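Local atomic coordinates of imidazoleglycerol-phosphate dehydratase (Staphylococcus aureus subsp. aureus, PDB entry 2AE8), a protein that catalyses the manganese-dependent dehydration of imidazoleglycerol phosphate to 3-(imidazol-4-yl)-2-oxopropyl phosphate, the sixth step of histidine biosynthesis. Residues 62-66 with 187-191; 119-125 with 195-200. One frame throughout, in Å; residues are numbered along the deposited sequence. Where two conformers were deposited one is given.

Contact 1 (62-66 with 187-191); sequences FLNHM and HHEIE. With MG (magnesium ion), chain L; MG (magnesium ion), chain T.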
loop_
_atom_site.group_PDB
_atom_site.type_symbol
_atom_site.label_atom_id
_atom_site.label_comp_id
_atom_site.label_asym_id
_atom_site.label_seq_id
_atom_site.Cartn_x
_atom_site.Cartn_y
_atom_site.Cartn_z
ATOM N N PHE B 62 38.722 -25.647 -10.482
ATOM C CA PHE B 62 37.678 -25.009 -11.276
ATOM C C PHE B 62 38.291 -23.946 -12.179
ATOM O O PHE B 62 37.871 -23.792 -13.319
ATOM C CB PHE B 62 36.565 -24.411 -10.388
ATOM C CG PHE B 62 35.424 -23.823 -11.179
ATOM C CD1 PHE B 62 34.480 -24.650 -11.780
ATOM C CD2 PHE B 62 35.320 -22.441 -11.357
ATOM C CE1 PHE B 62 33.425 -24.108 -12.527
ATOM C CE2 PHE B 62 34.266 -21.892 -12.097
ATOM C CZ PHE B 62 33.320 -22.728 -12.684
ATOM N N LEU B 63 39.289 -23.230 -11.665
ATOM C CA LEU B 63 39.977 -22.196 -12.435
ATOM C C LEU B 63 40.725 -22.822 -13.621
ATOM O O LEU B 63 40.696 -22.276 -14.721
ATOM C CB LEU B 63 40.917 -21.365 -11.551
ATOM C CG LEU B 63 41.531 -20.099 -12.173
ATOM C CD1 LEU B 63 40.472 -19.132 -12.694
ATOM C CD2 LEU B 63 42.467 -19.407 -11.174
ATOM N N ASN B 64 41.341 -23.988 -13.399
ATOM C CA ASN B 64 41.937 -24.764 -14.505
ATOM C C ASN B 64 40.971 -24.980 -15.662
ATOM O O ASN B 64 41.317 -24.721 -16.820
ATOM C CB ASN B 64 42.490 -26.109 -14.014
ATOM C CG ASN B 64 43.772 -25.950 -13.220
ATOM O OD1 ASN B 64 44.308 -24.853 -13.102
ATOM N ND2 ASN B 64 44.264 -27.046 -12.660
ATOM N N HIS B 65 39.757 -25.433 -15.356
ATOM C CA HIS B 65 38.780 -25.716 -16.397
ATOM C C HIS B 65 38.381 -24.446 -17.146
ATOM O O HIS B 65 38.300 -24.445 -18.391
ATOM C CB HIS B 65 37.539 -26.424 -15.830
ATOM C CG HIS B 65 36.510 -26.766 -16.872
ATOM N ND1 HIS B 65 36.831 -27.383 -18.064
ATOM C CD2 HIS B 65 35.166 -26.598 -16.890
ATOM C CE1 HIS B 65 35.733 -27.553 -18.782
ATOM N NE2 HIS B 65 34.707 -27.085 -18.093
HETATM N N MSE B 66 38.137 -23.371 -16.396
HETATM C CA MSE B 66 37.716 -22.090 -17.001
HETATM C C MSE B 66 38.796 -21.477 -17.925
HETATM O O MSE B 66 38.496 -20.984 -19.023
HETATM C CB MSE B 66 37.303 -21.095 -15.907
HETATM C CG MSE B 66 35.998 -21.479 -15.160
HETATM SE SE MSE B 66 34.419 -21.814 -16.320
HETATM C CE MSE B 66 34.414 -23.752 -16.326
ATOM N N HIS B 187 27.276 -23.275 -12.420
ATOM C CA HIS B 187 28.348 -23.770 -13.285
ATOM C C HIS B 187 28.123 -23.252 -14.717
ATOM O O HIS B 187 29.042 -22.730 -15.345
ATOM C CB HIS B 187 28.410 -25.309 -13.244
ATOM C CG HIS B 187 29.596 -25.884 -13.950
ATOM N ND1 HIS B 187 30.625 -26.522 -13.284
ATOM C CD2 HIS B 187 29.934 -25.894 -15.264
ATOM C CE1 HIS B 187 31.537 -26.914 -14.159
ATOM N NE2 HIS B 187 31.139 -26.551 -15.366
ATOM N N HIS B 188 26.886 -23.358 -15.198
ATOM C CA HIS B 188 26.503 -22.876 -16.512
ATOM C C HIS B 188 26.688 -21.368 -16.630
ATOM O O HIS B 188 27.099 -20.859 -17.681
ATOM C CB HIS B 188 25.033 -23.206 -16.796
ATOM C CG HIS B 188 24.773 -24.661 -17.011
ATOM N ND1 HIS B 188 23.506 -25.167 -17.165
ATOM C CD2 HIS B 188 25.617 -25.723 -17.081
ATOM C CE1 HIS B 188 23.576 -26.478 -17.339
ATOM N NE2 HIS B 188 24.846 -26.839 -17.291
ATOM N N GLU B 189 26.356 -20.654 -15.551
ATOM C CA GLU B 189 26.428 -19.201 -15.543
ATOM C C GLU B 189 27.871 -18.745 -15.742
ATOM O O GLU B 189 28.161 -17.909 -16.583
ATOM C CB GLU B 189 25.889 -18.662 -14.209
ATOM C CG GLU B 189 24.354 -18.628 -14.096
ATOM C CD GLU B 189 23.865 -18.461 -12.651
ATOM O OE1 GLU B 189 24.691 -18.293 -11.718
ATOM O OE2 GLU B 189 22.644 -18.561 -12.444
ATOM N N ILE B 190 28.765 -19.274 -14.925
ATOM C CA ILE B 190 30.169 -18.943 -15.023
ATOM C C ILE B 190 30.761 -19.388 -16.369
ATOM O O ILE B 190 31.514 -18.650 -17.002
ATOM C CB ILE B 190 30.936 -19.583 -13.857
ATOM C CG1 ILE B 190 30.391 -19.017 -12.528
ATOM C CG2 ILE B 190 32.429 -19.292 -13.992
ATOM C CD1 ILE B 190 30.792 -19.826 -11.291
ATOM N N GLU B 191 30.419 -20.596 -16.794
ATOM C CA GLU B 191 30.925 -21.116 -18.062
ATOM C C GLU B 191 30.488 -20.273 -19.254
ATOM O O GLU B 191 31.311 -19.935 -20.104
ATOM C CB GLU B 191 30.553 -22.590 -18.242
ATOM C CG GLU B 191 31.051 -23.186 -19.538
ATOM C CD GLU B 191 31.236 -24.694 -19.470
ATOM O OE1 GLU B 191 30.993 -25.305 -18.405
ATOM O OE2 GLU B 191 31.627 -25.272 -20.497
HETATM MG MG MG L . 31.982 -26.966 -17.554
HETATM MG MG MG T . 25.669 -28.807 -17.728
HETATM O O HOH W 1 32.956 -27.981 -20.110
HETATM O O HOH W 2 27.972 -28.068 -18.350
HETATM O O HOH W 3 23.759 -29.753 -17.084
HETATM O O HOH W 4 24.566 -29.050 -19.525
#
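F62 and H187 each carry CG anti to the backbone nitrogen (chi1 -176° and -172°), which swings both rings into the space between two helices whose axes pass 11.8 Å apart. They meet as an offset edge-to-face pair: the edge of F62 is turned toward the face of H187, with F62 CE1 3.8 Å from H187 CE1 and the ring planes 82° apart. At its edge F62 also touches I190, F62 CE2 lying 3.7 Å from I190 CG2, and selenomethionine M66 reaches the same methyl with SE.

Beyond this packing, the same H187 ring turns its NE2 to a magnesium ion, 2.4 Å away. E191, its chain extended, delivers OE1 to that ion at 2.1 Å. H65 NE2 lies 2.8 Å from the same magnesium, a long bond and a doubtful one, since H65 was deposited in two conformers. Water 1 also joins H65 NE2 to E191 OE2. H188 binds a second magnesium through NE2 at 2.2 Å, and its ND1 is held by E127.

H92 of the second subunit completes the first site, while H91 and E95 of that subunit bind the second. Histidine nitrogens and carboxylate oxygens from two subunits thus build both sites; their ligands correspond to those of the enzyme's two manganese sites, whose positions the magnesium ions probably mark.

Contact 2 (119-125 with 195-200); sequences GTMYIPM and KAFSRA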
loop_
_atom_site.group_PDB
_atom_site.type_symbol
_atom_site.label_atom_id
_atom_site.label_comp_id
_atom_site.label_asym_id
_atom_site.label_seq_id
_atom_site.Cartn_x
_atom_site.Cartn_y
_atom_site.Cartn_z
ATOM N N GLY B 119 34.358 -6.616 -30.053
ATOM C CA GLY B 119 33.793 -7.970 -30.121
ATOM C C GLY B 119 32.621 -8.140 -29.165
ATOM O O GLY B 119 32.700 -7.696 -28.012
ATOM N N THR B 120 31.548 -8.757 -29.658
ATOM C CA THR B 120 30.363 -9.111 -28.859
ATOM C C THR B 120 30.018 -10.593 -29.061
ATOM O O THR B 120 29.965 -11.075 -30.200
ATOM C CB THR B 120 29.151 -8.238 -29.261
ATOM O OG1 THR B 120 29.401 -6.881 -28.880
ATOM C CG2 THR B 120 27.864 -8.692 -28.559
HETATM N N MSE B 121 29.780 -11.317 -27.967
HETATM C CA MSE B 121 29.363 -12.716 -28.059
HETATM C C MSE B 121 28.202 -13.056 -27.104
HETATM O O MSE B 121 28.238 -12.710 -25.928
HETATM C CB MSE B 121 30.543 -13.644 -27.771
HETATM C CG MSE B 121 30.238 -15.107 -28.019
HETATM SE SE MSE B 121 30.194 -15.435 -29.962
HETATM C CE MSE B 121 29.327 -17.085 -29.983
ATOM N N TYR B 122 27.196 -13.743 -27.632
ATOM C CA TYR B 122 26.153 -14.346 -26.815
ATOM C C TYR B 122 26.471 -15.833 -26.703
ATOM O O TYR B 122 26.777 -16.494 -27.718
ATOM C CB TYR B 122 24.781 -14.154 -27.468
ATOM C CG TYR B 122 24.128 -12.811 -27.217
ATOM C CD1 TYR B 122 24.413 -11.710 -28.022
ATOM C CD2 TYR B 122 23.203 -12.653 -26.195
ATOM C CE1 TYR B 122 23.802 -10.477 -27.803
ATOM C CE2 TYR B 122 22.583 -11.431 -25.977
ATOM C CZ TYR B 122 22.884 -10.354 -26.780
ATOM O OH TYR B 122 22.261 -9.156 -26.547
ATOM N N ILE B 123 26.443 -16.358 -25.484
ATOM C CA ILE B 123 26.589 -17.798 -25.286
ATOM C C ILE B 123 25.449 -18.350 -24.415
ATOM O O ILE B 123 25.279 -17.902 -23.272
ATOM C CB ILE B 123 27.928 -18.167 -24.608
ATOM C CG1 ILE B 123 29.135 -17.811 -25.499
ATOM C CG2 ILE B 123 27.933 -19.680 -24.183
ATOM C CD1 ILE B 123 29.343 -18.751 -26.659
ATOM N N PRO B 124 24.706 -19.341 -24.937
ATOM C CA PRO B 124 23.722 -20.041 -24.147
ATOM C C PRO B 124 24.356 -21.283 -23.501
ATOM O O PRO B 124 25.262 -21.912 -24.090
ATOM C CB PRO B 124 22.696 -20.445 -25.192
ATOM C CG PRO B 124 23.579 -20.760 -26.442
ATOM C CD PRO B 124 24.783 -19.874 -26.320
HETATM N N MSE B 125 23.928 -21.596 -22.286
HETATM C CA MSE B 125 24.337 -22.819 -21.615
HETATM C C MSE B 125 23.097 -23.372 -20.941
HETATM O O MSE B 125 22.791 -23.001 -19.814
HETATM C CB MSE B 125 25.428 -22.553 -20.568
HETATM C CG MSE B 125 26.807 -22.264 -21.113
HETATM SE SE MSE B 125 27.639 -23.841 -21.980
HETATM C CE MSE B 125 27.330 -25.159 -20.576
ATOM N N LYS B 195 33.090 -18.394 -21.698
ATOM C CA LYS B 195 33.012 -18.636 -23.135
ATOM C C LYS B 195 32.777 -17.345 -23.929
ATOM O O LYS B 195 33.470 -17.069 -24.911
ATOM C CB LYS B 195 31.948 -19.687 -23.490
ATOM C CG LYS B 195 32.296 -21.154 -23.078
ATOM C CD LYS B 195 31.230 -22.188 -23.551
ATOM C CE LYS B 195 30.995 -22.150 -25.085
ATOM N NZ LYS B 195 30.171 -23.323 -25.565
ATOM N N ALA B 196 31.800 -16.552 -23.505
ATOM C CA ALA B 196 31.464 -15.320 -24.198
ATOM C C ALA B 196 32.592 -14.295 -24.140
ATOM O O ALA B 196 32.879 -13.667 -25.142
ATOM C CB ALA B 196 30.166 -14.720 -23.640
ATOM N N PHE B 197 33.203 -14.095 -22.977
ATOM C CA PHE B 197 34.307 -13.149 -22.881
ATOM C C PHE B 197 35.465 -13.546 -23.812
ATOM O O PHE B 197 36.009 -12.704 -24.522
ATOM C CB PHE B 197 34.844 -13.056 -21.452
ATOM C CG PHE B 197 36.094 -12.202 -21.339
ATOM C CD1 PHE B 197 36.002 -10.816 -21.302
ATOM C CD2 PHE B 197 37.368 -12.797 -21.313
ATOM C CE1 PHE B 197 37.142 -10.019 -21.212
ATOM C CE2 PHE B 197 38.515 -12.012 -21.239
ATOM C CZ PHE B 197 38.405 -10.617 -21.179
ATOM N N SER B 198 35.841 -14.827 -23.774
ATOM C CA SER B 198 36.960 -15.354 -24.569
ATOM C C SER B 198 36.702 -15.132 -26.050
ATOM O O SER B 198 37.581 -14.681 -26.772
ATOM C CB SER B 198 37.113 -16.849 -24.349
ATOM O OG SER B 198 37.266 -17.134 -22.987
ATOM N N ARG B 199 35.500 -15.474 -26.497
ATOM C CA ARG B 199 35.154 -15.355 -27.892
ATOM C C ARG B 199 35.126 -13.903 -28.322
ATOM O O ARG B 199 35.666 -13.566 -29.363
ATOM C CB ARG B 199 33.822 -16.024 -28.193
ATOM C CG ARG B 199 33.884 -17.535 -28.169
ATOM C CD ARG B 199 32.996 -18.104 -29.250
ATOM N NE ARG B 199 33.581 -19.335 -29.776
ATOM C CZ ARG B 199 33.531 -19.719 -31.048
ATOM N NH1 ARG B 199 32.913 -18.985 -31.972
ATOM N NH2 ARG B 199 34.096 -20.856 -31.388
ATOM N N ALA B 200 34.500 -13.048 -27.514
ATOM C CA ALA B 200 34.449 -11.608 -27.790
ATOM C C ALA B 200 35.855 -11.015 -27.861
ATOM O O ALA B 200 36.143 -10.193 -28.743
ATOM C CB ALA B 200 33.630 -10.873 -26.708
HETATM O O HOH W 5 27.494 -23.036 -25.399
#
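M121 and R199 lie obliquely across one another, their aliphatic parts touching along much of their length. A chi1 of -173° turns CG of the selenomethionine away from its amide N, and the bend at the next torsion leaves M121 CG 3.7 Å from R199 CB and M121 SE 3.9 Å from R199 CD. I123 meets K195 differently, at about a right angle. Its CG1 reaches inward to the backbone, 3.6 Å from A196 N, while I123 CG2 packs against the lysine chain, 4.0 Å from K195 CE.

Small residues let strand and helix come close: A196 near the middle, A200 at the G119 end. A196 CB touches both M121 O and I123 CG1, and A200 CB rests against the peptide of G119, 3.6 Å from G119 O. G119 itself gives a CA-H...O contact to the helix, G119 CA to A200 O at 3.5 Å. At the other end M125 adds a looser touch of SE on K195 CD.

The ammonium of K195 passes to the strand's far end, where water 5 accepts from K195 NZ at 2.7 Å and donates to P124 O at 2.8 Å. Its strongest polar partner is Y118 of the third subunit, and by similarity this lysine belongs to the substrate-binding segment.

Segment 119-125 runs roughly antiparallel to 195-200, at 151°. It belongs to the outermost strand of its sheet within this chain and pairs with strand 128-135, whose V132 and V134 also touch A196 and A200. From helix 61-74, H73 takes a hydrogen bond from R199 NE.

Overall arrangement
From the N terminus the chain reaches segment 62-66 on helix 61-74, then 119-125 on the strand that is outermost, within this chain, in its sheet, and finally 187-191 and 195-200, both on helix 186-205. Contact 1 closes a loop of 120 residues and contact 2 one of 69, and because their segments alternate the two closures cross instead of nesting. The last helix is thus tied to helix 61-74 near its start and to strand 118-125 further along, linking both helices with the sheet that contains this strand. The centres of the two contacts lie about 14 Å apart, yet they touch where M125 packs against H188 and E191.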